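Local coordinates for protein lactate dehydrogenase (PDB 6CT6) that probably interconverts pyruvate and lactate using the NADH/NAD+ couple, the pyruvate-like inhibitor oxamate here occupying the substrate site, at residues 21-26 with 241-246; 31-36 with 253-258. All blocks are in the same frame, centred on the assembly; numbering follows the deposited sequence.

Contact 1: residues 21-26 with 241-246; sequences GGTMAF and SAYYAP. With OXM (oxamic acid), chain F; NAI (1,4-dihydronicotinamide adenine dinucleotide), chain D.
With OG1 of Thr23 set beside its own backbone N (chi1 -66°) and CG of Tyr243 lodged between N and the carbonyl carbon (chi1 47°), the hydroxyl of the threonine arrives at the rim of the tyrosine ring. OG1 lies near the ring plane, 3.6 Å from Tyr243 CD1, and the two side chains run nearly perpendicular. The methyl branch of Thr23 faces backbone carbonyls: CG2 is 3.7 Å from Tyr243 O and 4.1 Å from Tyr244 O. No hydrogen bond links the segments; Thr23 OG1 bonds to Met19 O, one turn back in its own helix, which ties the hydroxyl to that helix and fixes its rotation. The helix carrying Thr23 follows the glycine-rich turn of a Rossmann-type nucleotide fold, Gly21 being consistent with the last glycine of GxGxxG, while Tyr243 occupies the N-cap position of helix 244-259 in the catalytic half of the lactate dehydrogenase fold. CE1 of Tyr243 rests on one face of the Tyr244 ring, 3.4 Å above its plane and displaced toward the rim. Asp52 of the second subunit accepts bonds from the backbone N atoms of Tyr243, Tyr244 and Ala245, so its carboxylate closes this helix start across the subunit interface. On the ligand side Pro246 CG packs 3.9 Å from C4N of the nicotinamide, and Ser241 CB approaches oxamate N1 at 3.5 Å.

Contact 2: residues 31-36 with 253-258; sequences KELGDV and MAESYL
Leu33 and Glu255 meet where the turn after helix 19-31 faces helix 244-259, and Glu255 can be followed outward from its backbone. Its CB points at the turn, and CG, anti to the backbone N (chi1 -178°), comes 4.0 Å from Leu33 CD1. Beyond CG the chain stays extended and crosses Lys31 at about a right angle: CD lies 4.0 Å from Lys31 CE, and OE2 is 3.4 Å from the same carbon. That oxygen also faces the ammonium group in a long salt bridge, 3.6 Å from Lys31 NZ, which the lysine reaches by bending at its last two torsions. Beside the ion pair, Leu258, one turn on from Glu255, brings CD1 to 4.0 Å from Leu33 CG. Glu32 ends helix 19-31 with a positive phi in a Schellman motif, and the chain then passes through Leu33 into strand 35-39 of the Rossmann-type sheet. Leu33 also packs on Ile12, and Leu258 on Val80, of neighbouring strands in that sheet. No hydrogen bond joins the two segments, so the hold is mainly apolar at the leucines, with an ion pair at its edge that is probably weak, given its length and the exposed lysine.

Both contacts use helix 244-259, contact 1 at its N-terminal start and contact 2 more than two turns later; contact 1 sets it against helix 19-31, contact 2 against the end of that helix and the turn leading to strand 35-39. Their centres lie about 14 Å apart, and they meet directly where Ala25 CB of contact 1 packs 4.1 Å from Val36 CG1 of contact 2. Contact 1 borders the active site: Ala242 lines both ligand pockets, and Met19 and Ile20, just before its first segment, bond to NADH through their backbone N atoms. Contact 2 lies at the other end of the shared helix and joins the same two halves of the subunit there. The second subunit reaches contact 1 alone.

Contact 1: residues 21-26 with 241-246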
ATOM      1  N   GLY B  21       4.876  -3.990  -6.835  1.00 24.03           N
ATOM      2  CA  GLY B  21       4.842  -5.334  -6.278  1.00 25.80           C
ATOM      3  C   GLY B  21       4.439  -5.348  -4.815  1.00 28.60           C
ATOM      4  O   GLY B  21       3.609  -6.159  -4.397  1.00 27.14           O
ATOM      5  N   GLY B  22       5.010  -4.441  -4.022  1.00 25.44           N
ATOM      6  CA  GLY B  22       4.652  -4.373  -2.613  1.00 27.65           C
ATOM      7  C   GLY B  22       3.197  -4.001  -2.412  1.00 27.43           C
ATOM      8  O   GLY B  22       2.505  -4.575  -1.569  1.00 25.59           O
ATOM      9  N   THR B  23       2.718  -3.021  -3.180  1.00 28.22           N
ATOM     10  CA  THR B  23       1.310  -2.646  -3.139  1.00 28.85           C
ATOM     11  C   THR B  23       0.410  -3.848  -3.396  1.00 26.85           C
ATOM     12  O   THR B  23      -0.597  -4.040  -2.704  1.00 24.93           O
ATOM     13  CB  THR B  23       1.044  -1.543  -4.169  1.00 27.98           C
ATOM     14  OG1 THR B  23       1.749  -0.354  -3.790  1.00 28.92           O
ATOM     15  CG2 THR B  23      -0.447  -1.233  -4.288  1.00 30.40           C
ATOM     16  N   MET B  24       0.754  -4.667  -4.391  1.00 24.42           N
ATOM     17  CA  MET B  24      -0.091  -5.806  -4.737  1.00 27.39           C
ATOM     18  C   MET B  24      -0.049  -6.878  -3.655  1.00 30.04           C
ATOM     19  O   MET B  24      -1.067  -7.520  -3.370  1.00 24.24           O
ATOM     20  CB  MET B  24       0.335  -6.375  -6.090  1.00 22.15           C
ATOM     21  CG  MET B  24       0.082  -5.423  -7.259  1.00 23.78           C
ATOM     22  SD  MET B  24       0.437  -6.120  -8.886  1.00 26.61           S
ATOM     23  CE  MET B  24       2.202  -6.434  -8.775  1.00 31.24           C
ATOM     24  N   ALA B  25       1.116  -7.088  -3.039  1.00 25.06           N
ATOM     25  CA  ALA B  25       1.207  -8.039  -1.934  1.00 25.54           C
ATOM     26  C   ALA B  25       0.364  -7.580  -0.751  1.00 25.34           C
ATOM     27  O   ALA B  25      -0.301  -8.392  -0.097  1.00 25.39           O
ATOM     28  CB  ALA B  25       2.667  -8.215  -1.517  1.00 25.93           C
ATOM     29  N   PHE B  26       0.393  -6.280  -0.458  1.00 23.70           N
ATOM     30  CA  PHE B  26      -0.469  -5.703   0.567  1.00 25.50           C
ATOM     31  C   PHE B  26      -1.937  -6.008   0.282  1.00 26.33           C
ATOM     32  O   PHE B  26      -2.694  -6.379   1.187  1.00 22.32           O
ATOM     33  CB  PHE B  26      -0.214  -4.195   0.624  1.00 19.47           C
ATOM     34  CG  PHE B  26      -0.848  -3.488   1.793  1.00 24.38           C
ATOM     35  CD1 PHE B  26      -0.933  -4.079   3.045  1.00 25.14           C
ATOM     36  CD2 PHE B  26      -1.319  -2.194   1.640  1.00 20.14           C
ATOM     37  CE1 PHE B  26      -1.501  -3.391   4.108  1.00 24.54           C
ATOM     38  CE2 PHE B  26      -1.881  -1.510   2.692  1.00 23.03           C
ATOM     39  CZ  PHE B  26      -1.974  -2.104   3.928  1.00 23.99           C
ATOM     40  N   SER B 241       7.049   6.619 -10.247  1.00 38.51           N
ATOM     41  CA  SER B 241       5.770   6.825 -10.913  1.00 33.77           C
ATOM     42  C   SER B 241       4.667   6.209 -10.059  1.00 32.24           C
ATOM     43  O   SER B 241       4.920   5.674  -8.976  1.00 28.32           O
ATOM     44  CB  SER B 241       5.809   6.246 -12.334  1.00 32.76           C
ATOM     45  OG  SER B 241       6.385   4.950 -12.352  1.00 43.16           O
ATOM     46  N   ALA B 242       3.431   6.295 -10.547  1.00 29.25           N
ATOM     47  CA  ALA B 242       2.284   5.850  -9.765  1.00 27.67           C
ATOM     48  C   ALA B 242       2.429   4.381  -9.388  1.00 27.90           C
ATOM     49  O   ALA B 242       2.999   3.579 -10.132  1.00 30.55           O
ATOM     50  CB  ALA B 242       0.987   6.053 -10.553  1.00 32.74           C
ATOM     51  N   TYR B 243       1.895   4.020  -8.216  1.00 29.85           N
ATOM     52  CA  TYR B 243       1.885   2.612  -7.828  1.00 27.13           C
ATOM     53  C   TYR B 243       0.629   2.131  -7.114  1.00 29.41           C
ATOM     54  O   TYR B 243       0.393   0.919  -7.115  1.00 31.18           O
ATOM     55  CB  TYR B 243       3.107   2.271  -6.958  1.00 26.64           C
ATOM     56  CG  TYR B 243       3.433   3.224  -5.822  1.00 28.51           C
ATOM     57  CD1 TYR B 243       3.044   2.945  -4.515  1.00 26.89           C
ATOM     58  CD2 TYR B 243       4.174   4.379  -6.050  1.00 31.44           C
ATOM     59  CE1 TYR B 243       3.368   3.802  -3.474  1.00 26.97           C
ATOM     60  CE2 TYR B 243       4.501   5.237  -5.016  1.00 29.75           C
ATOM     61  CZ  TYR B 243       4.095   4.945  -3.734  1.00 32.43           C
ATOM     62  OH  TYR B 243       4.419   5.800  -2.705  1.00 33.92           O
ATOM     63  N   TYR B 244      -0.208   2.995  -6.535  1.00 26.79           N
ATOM     64  CA  TYR B 244      -1.413   2.496  -5.875  1.00 26.75           C
ATOM     65  C   TYR B 244      -2.451   2.037  -6.893  1.00 27.98           C
ATOM     66  O   TYR B 244      -2.829   0.861  -6.922  1.00 25.79           O
ATOM     67  CB  TYR B 244      -1.986   3.560  -4.940  1.00 28.14           C
ATOM     68  CG  TYR B 244      -1.144   3.745  -3.703  1.00 25.43           C
ATOM     69  CD1 TYR B 244      -1.039   2.734  -2.759  1.00 29.53           C
ATOM     70  CD2 TYR B 244      -0.440   4.921  -3.489  1.00 26.27           C
ATOM     71  CE1 TYR B 244      -0.261   2.889  -1.633  1.00 27.78           C
ATOM     72  CE2 TYR B 244       0.340   5.088  -2.363  1.00 25.84           C
ATOM     73  CZ  TYR B 244       0.426   4.069  -1.439  1.00 28.52           C
ATOM     74  OH  TYR B 244       1.200   4.223  -0.316  1.00 29.31           O
ATOM     75  N   ALA B 245      -2.925   2.949  -7.740  1.00 24.03           N
ATOM     76  CA  ALA B 245      -3.912   2.561  -8.743  1.00 24.72           C
ATOM     77  C   ALA B 245      -3.386   1.498  -9.702  1.00 26.96           C
ATOM     78  O   ALA B 245      -4.165   0.603 -10.069  1.00 25.95           O
ATOM     79  CB  ALA B 245      -4.394   3.801  -9.507  1.00 27.65           C
ATOM     80  N   PRO B 246      -2.124   1.526 -10.145  1.00 26.23           N
ATOM     81  CA  PRO B 246      -1.633   0.416 -10.982  1.00 26.82           C
ATOM     82  C   PRO B 246      -1.680  -0.939 -10.295  1.00 28.02           C
ATOM     83  O   PRO B 246      -2.050  -1.936 -10.931  1.00 25.57           O
ATOM     84  CB  PRO B 246      -0.191   0.837 -11.304  1.00 25.99           C
ATOM     85  CG  PRO B 246      -0.201   2.316 -11.215  1.00 27.76           C
ATOM     86  CD  PRO B 246      -1.197   2.670 -10.146  1.00 26.17           C
TER
HETATM   87  C1  OXM F 403       2.937   5.029 -15.921  1.00 64.51           C
HETATM   88  N1  OXM F 403       4.084   5.718 -15.348  1.00 58.84           N
HETATM   89  O1  OXM F 403       3.102   4.130 -16.682  1.00 54.44           O
HETATM   90  C2  OXM F 403       1.516   5.458 -15.548  1.00 46.67           C
HETATM   91  O2  OXM F 403       0.658   5.649 -16.448  1.00 38.52           O
HETATM   92  O3  OXM F 403       1.196   5.618 -14.342  1.00 31.58           O
HETATM   93  PA  NAI D 401      10.406  -0.414  -9.015  1.00 35.50           P
HETATM   94  O1A NAI D 401      11.790  -0.026  -9.485  1.00 34.73           O
HETATM   95  O2A NAI D 401       9.897   0.098  -7.688  1.00 28.53           O
HETATM   96  O5B NAI D 401      10.348  -2.020  -8.984  1.00 30.36           O
HETATM   97  C5B NAI D 401      10.962  -2.794 -10.010  1.00 34.87           C
HETATM   98  C4B NAI D 401      11.624  -3.992  -9.352  1.00 34.25           C
HETATM   99  O4B NAI D 401      11.985  -4.989 -10.310  1.00 33.56           O
HETATM  100  C3B NAI D 401      12.906  -3.606  -8.621  1.00 36.27           C
HETATM  101  O3B NAI D 401      12.764  -3.893  -7.228  1.00 32.50           O
HETATM  102  C2B NAI D 401      13.988  -4.461  -9.254  1.00 35.73           C
HETATM  103  O2B NAI D 401      14.966  -4.909  -8.315  1.00 33.01           O
HETATM  104  C1B NAI D 401      13.160  -5.610  -9.798  1.00 35.94           C
HETATM  105  N9A NAI D 401      13.828  -6.447 -10.819  1.00 36.71           N
HETATM  106  C8A NAI D 401      14.782  -6.117 -11.714  1.00 34.17           C
HETATM  107  N7A NAI D 401      15.116  -7.206 -12.461  1.00 33.74           N
HETATM  108  C5A NAI D 401      14.371  -8.243 -12.033  1.00 33.76           C
HETATM  109  C6A NAI D 401      14.205  -9.671 -12.367  1.00 35.39           C
HETATM  110  N6A NAI D 401      14.930 -10.245 -13.349  1.00 35.70           N
HETATM  111  N1A NAI D 401      13.302 -10.388 -11.659  1.00 38.38           N
HETATM  112  C2A NAI D 401      12.562  -9.841 -10.675  1.00 34.30           C
HETATM  113  N3A NAI D 401      12.666  -8.552 -10.322  1.00 33.84           N
HETATM  114  C4A NAI D 401      13.531  -7.729 -10.951  1.00 35.43           C
HETATM  115  O3  NAI D 401       9.353  -0.024 -10.178  1.00 32.56           O
HETATM  116  PN  NAI D 401       7.746   0.053 -10.004  1.00 31.39           P
HETATM  117  O1N NAI D 401       7.378   1.439  -9.532  1.00 31.63           O
HETATM  118  O2N NAI D 401       7.276  -1.159  -9.232  1.00 33.65           O
HETATM  119  O5D NAI D 401       7.276  -0.083 -11.538  1.00 32.65           O
HETATM  120  C5D NAI D 401       7.546  -1.290 -12.242  1.00 35.02           C
HETATM  121  C4D NAI D 401       7.189  -1.180 -13.718  1.00 38.08           C
HETATM  122  O4D NAI D 401       5.796  -0.895 -13.895  1.00 37.92           O
HETATM  123  C3D NAI D 401       7.958  -0.055 -14.392  1.00 36.94           C
HETATM  124  O3D NAI D 401       8.436  -0.517 -15.657  1.00 33.88           O
HETATM  125  C2D NAI D 401       6.926   1.034 -14.575  1.00 38.77           C
HETATM  126  O2D NAI D 401       7.218   1.912 -15.662  1.00 37.63           O
HETATM  127  C1D NAI D 401       5.685   0.192 -14.818  1.00 37.49           C
HETATM  128  N1N NAI D 401       4.391   0.877 -14.691  1.00 36.61           N
HETATM  129  C2N NAI D 401       3.444   0.450 -15.528  1.00 39.26           C
HETATM  130  C3N NAI D 401       2.170   0.972 -15.534  1.00 37.79           C
HETATM  131  C7N NAI D 401       1.197   0.413 -16.531  1.00 37.65           C
HETATM  132  O7N NAI D 401       1.473  -0.628 -17.106  1.00 31.70           O
HETATM  133  N7N NAI D 401       0.069   1.063 -16.785  1.00 38.33           N
HETATM  134  C4N NAI D 401       1.772   2.063 -14.577  1.00 36.67           C
HETATM  135  C5N NAI D 401       2.885   2.448 -13.714  1.00 42.02           C
HETATM  136  C6N NAI D 401       4.138   1.840 -13.796  1.00 39.71           C

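Contact 2: residues 31-36 with 253-258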
ATOM      1  N   LYS B  31      -7.143  -8.654   1.220  1.00 29.50           N
ATOM      2  CA  LYS B  31      -8.283  -9.294   0.575  1.00 27.82           C
ATOM      3  C   LYS B  31      -8.354 -10.796   0.823  1.00 24.95           C
ATOM      4  O   LYS B  31      -9.342 -11.423   0.425  1.00 26.39           O
ATOM      5  CB  LYS B  31      -8.246  -9.045  -0.940  1.00 31.32           C
ATOM      6  CG  LYS B  31      -8.433  -7.588  -1.352  1.00 27.94           C
ATOM      7  CD  LYS B  31      -8.212  -7.390  -2.853  1.00 33.14           C
ATOM      8  CE  LYS B  31      -9.398  -7.863  -3.687  1.00 37.89           C
ATOM      9  NZ  LYS B  31     -10.594  -6.993  -3.523  1.00 48.90           N
ATOM     10  N   GLU B  32      -7.353 -11.382   1.479  1.00 25.98           N
ATOM     11  CA  GLU B  32      -7.255 -12.835   1.618  1.00 28.26           C
ATOM     12  C   GLU B  32      -7.389 -13.512   0.260  1.00 31.68           C
ATOM     13  O   GLU B  32      -8.083 -14.519   0.106  1.00 29.86           O
ATOM     14  CB  GLU B  32      -8.306 -13.377   2.586  1.00 31.08           C
ATOM     15  CG  GLU B  32      -8.227 -12.809   3.983  1.00 31.57           C
ATOM     16  CD  GLU B  32      -9.310 -13.362   4.885  1.00 43.59           C
ATOM     17  OE1 GLU B  32      -9.481 -14.600   4.919  1.00 38.03           O
ATOM     18  OE2 GLU B  32     -10.003 -12.560   5.547  1.00 43.88           O
ATOM     19  N   LEU B  33      -6.723 -12.942  -0.742  1.00 26.84           N
ATOM     20  CA  LEU B  33      -6.866 -13.454  -2.097  1.00 26.23           C
ATOM     21  C   LEU B  33      -6.089 -14.746  -2.297  1.00 28.34           C
ATOM     22  O   LEU B  33      -6.523 -15.615  -3.062  1.00 29.76           O
ATOM     23  CB  LEU B  33      -6.412 -12.396  -3.101  1.00 28.72           C
ATOM     24  CG  LEU B  33      -6.620 -12.746  -4.572  1.00 29.50           C
ATOM     25  CD1 LEU B  33      -8.086 -13.055  -4.861  1.00 32.92           C
ATOM     26  CD2 LEU B  33      -6.135 -11.605  -5.438  1.00 34.41           C
ATOM     27  N   GLY B  34      -4.962 -14.889  -1.616  1.00 28.33           N
ATOM     28  CA  GLY B  34      -4.145 -16.079  -1.724  1.00 26.23           C
ATOM     29  C   GLY B  34      -2.788 -15.815  -1.115  1.00 23.16           C
ATOM     30  O   GLY B  34      -2.452 -14.687  -0.745  1.00 24.94           O
ATOM     31  N   ASP B  35      -2.011 -16.886  -0.993  1.00 25.57           N
ATOM     32  CA  ASP B  35      -0.632 -16.740  -0.555  1.00 27.97           C
ATOM     33  C   ASP B  35       0.204 -16.114  -1.666  1.00 27.60           C
ATOM     34  O   ASP B  35      -0.110 -16.233  -2.855  1.00 29.41           O
ATOM     35  CB  ASP B  35      -0.055 -18.093  -0.133  1.00 27.62           C
ATOM     36  CG  ASP B  35      -0.577 -18.551   1.222  1.00 33.90           C
ATOM     37  OD1 ASP B  35      -1.157 -17.723   1.961  1.00 30.14           O
ATOM     38  OD2 ASP B  35      -0.396 -19.742   1.554  1.00 36.25           O
ATOM     39  N   VAL B  36       1.275 -15.431  -1.267  1.00 28.33           N
ATOM     40  CA  VAL B  36       2.041 -14.567  -2.158  1.00 30.33           C
ATOM     41  C   VAL B  36       3.523 -14.869  -1.995  1.00 28.21           C
ATOM     42  O   VAL B  36       3.996 -15.091  -0.875  1.00 30.25           O
ATOM     43  CB  VAL B  36       1.778 -13.076  -1.856  1.00 28.08           C
ATOM     44  CG1 VAL B  36       2.624 -12.173  -2.751  1.00 28.82           C
ATOM     45  CG2 VAL B  36       0.305 -12.745  -1.998  1.00 28.30           C
ATOM     46  N   MET B 253      -7.680  -7.710 -11.979  1.00 22.26           N
ATOM     47  CA  MET B 253      -7.611  -8.618 -13.121  1.00 25.17           C
ATOM     48  C   MET B 253      -7.278 -10.032 -12.663  1.00 25.71           C
ATOM     49  O   MET B 253      -7.912 -11.004 -13.093  1.00 24.96           O
ATOM     50  CB  MET B 253      -6.571  -8.120 -14.125  1.00 27.97           C
ATOM     51  CG  MET B 253      -6.911  -6.780 -14.766  1.00 29.88           C
ATOM     52  SD  MET B 253      -5.500  -6.008 -15.602  1.00 27.70           S
ATOM     53  CE  MET B 253      -5.138  -7.227 -16.864  1.00 29.18           C
ATOM     54  N   ALA B 254      -6.291 -10.164 -11.772  1.00 26.03           N
ATOM     55  CA  ALA B 254      -5.927 -11.476 -11.246  1.00 24.96           C
ATOM     56  C   ALA B 254      -7.088 -12.103 -10.487  1.00 24.89           C
ATOM     57  O   ALA B 254      -7.302 -13.318 -10.557  1.00 25.37           O
ATOM     58  CB  ALA B 254      -4.706 -11.351 -10.339  1.00 26.13           C
ATOM     59  N   GLU B 255      -7.837 -11.289  -9.742  1.00 24.04           N
ATOM     60  CA  GLU B 255      -8.981 -11.804  -8.998  1.00 27.79           C
ATOM     61  C   GLU B 255     -10.051 -12.330  -9.943  1.00 25.01           C
ATOM     62  O   GLU B 255     -10.688 -13.352  -9.668  1.00 25.98           O
ATOM     63  CB  GLU B 255      -9.550 -10.705  -8.101  1.00 26.82           C
ATOM     64  CG  GLU B 255     -10.714 -11.138  -7.234  1.00 34.17           C
ATOM     65  CD  GLU B 255     -11.315  -9.983  -6.461  1.00 34.97           C
ATOM     66  OE1 GLU B 255     -11.640  -8.952  -7.090  1.00 41.96           O
ATOM     67  OE2 GLU B 255     -11.453 -10.101  -5.229  1.00 39.06           O
ATOM     68  N   SER B 256     -10.261 -11.638 -11.063  1.00 26.34           N
ATOM     69  CA  SER B 256     -11.242 -12.084 -12.043  1.00 30.55           C
ATOM     70  C   SER B 256     -10.870 -13.450 -12.605  1.00 26.51           C
ATOM     71  O   SER B 256     -11.743 -14.297 -12.824  1.00 28.02           O
ATOM     72  CB  SER B 256     -11.364 -11.045 -13.160  1.00 26.71           C
ATOM     73  OG  SER B 256     -12.540 -11.245 -13.927  1.00 28.38           O
ATOM     74  N   TYR B 257      -9.577 -13.689 -12.833  1.00 22.62           N
ATOM     75  CA  TYR B 257      -9.132 -15.006 -13.277  1.00 24.82           C
ATOM     76  C   TYR B 257      -9.323 -16.050 -12.183  1.00 27.59           C
ATOM     77  O   TYR B 257      -9.830 -17.149 -12.439  1.00 29.62           O
ATOM     78  CB  TYR B 257      -7.662 -14.959 -13.697  1.00 27.21           C
ATOM     79  CG  TYR B 257      -7.092 -16.336 -13.950  1.00 26.36           C
ATOM     80  CD1 TYR B 257      -7.320 -16.990 -15.151  1.00 28.33           C
ATOM     81  CD2 TYR B 257      -6.354 -16.994 -12.977  1.00 24.28           C
ATOM     82  CE1 TYR B 257      -6.819 -18.254 -15.384  1.00 29.30           C
ATOM     83  CE2 TYR B 257      -5.847 -18.260 -13.201  1.00 30.87           C
ATOM     84  CZ  TYR B 257      -6.084 -18.884 -14.408  1.00 27.73           C
ATOM     85  OH  TYR B 257      -5.585 -20.142 -14.641  1.00 33.47           O
ATOM     86  N   LEU B 258      -8.911 -15.725 -10.954  1.00 24.90           N
ATOM     87  CA  LEU B 258      -8.904 -16.713  -9.880  1.00 22.88           C
ATOM     88  C   LEU B 258     -10.311 -17.124  -9.465  1.00 25.09           C
ATOM     89  O   LEU B 258     -10.523 -18.270  -9.052  1.00 28.99           O
ATOM     90  CB  LEU B 258      -8.154 -16.159  -8.668  1.00 24.27           C
ATOM     91  CG  LEU B 258      -6.633 -16.032  -8.792  1.00 23.95           C
ATOM     92  CD1 LEU B 258      -6.072 -15.261  -7.605  1.00 24.55           C
ATOM     93  CD2 LEU B 258      -5.997 -17.407  -8.894  1.00 26.05           C
TER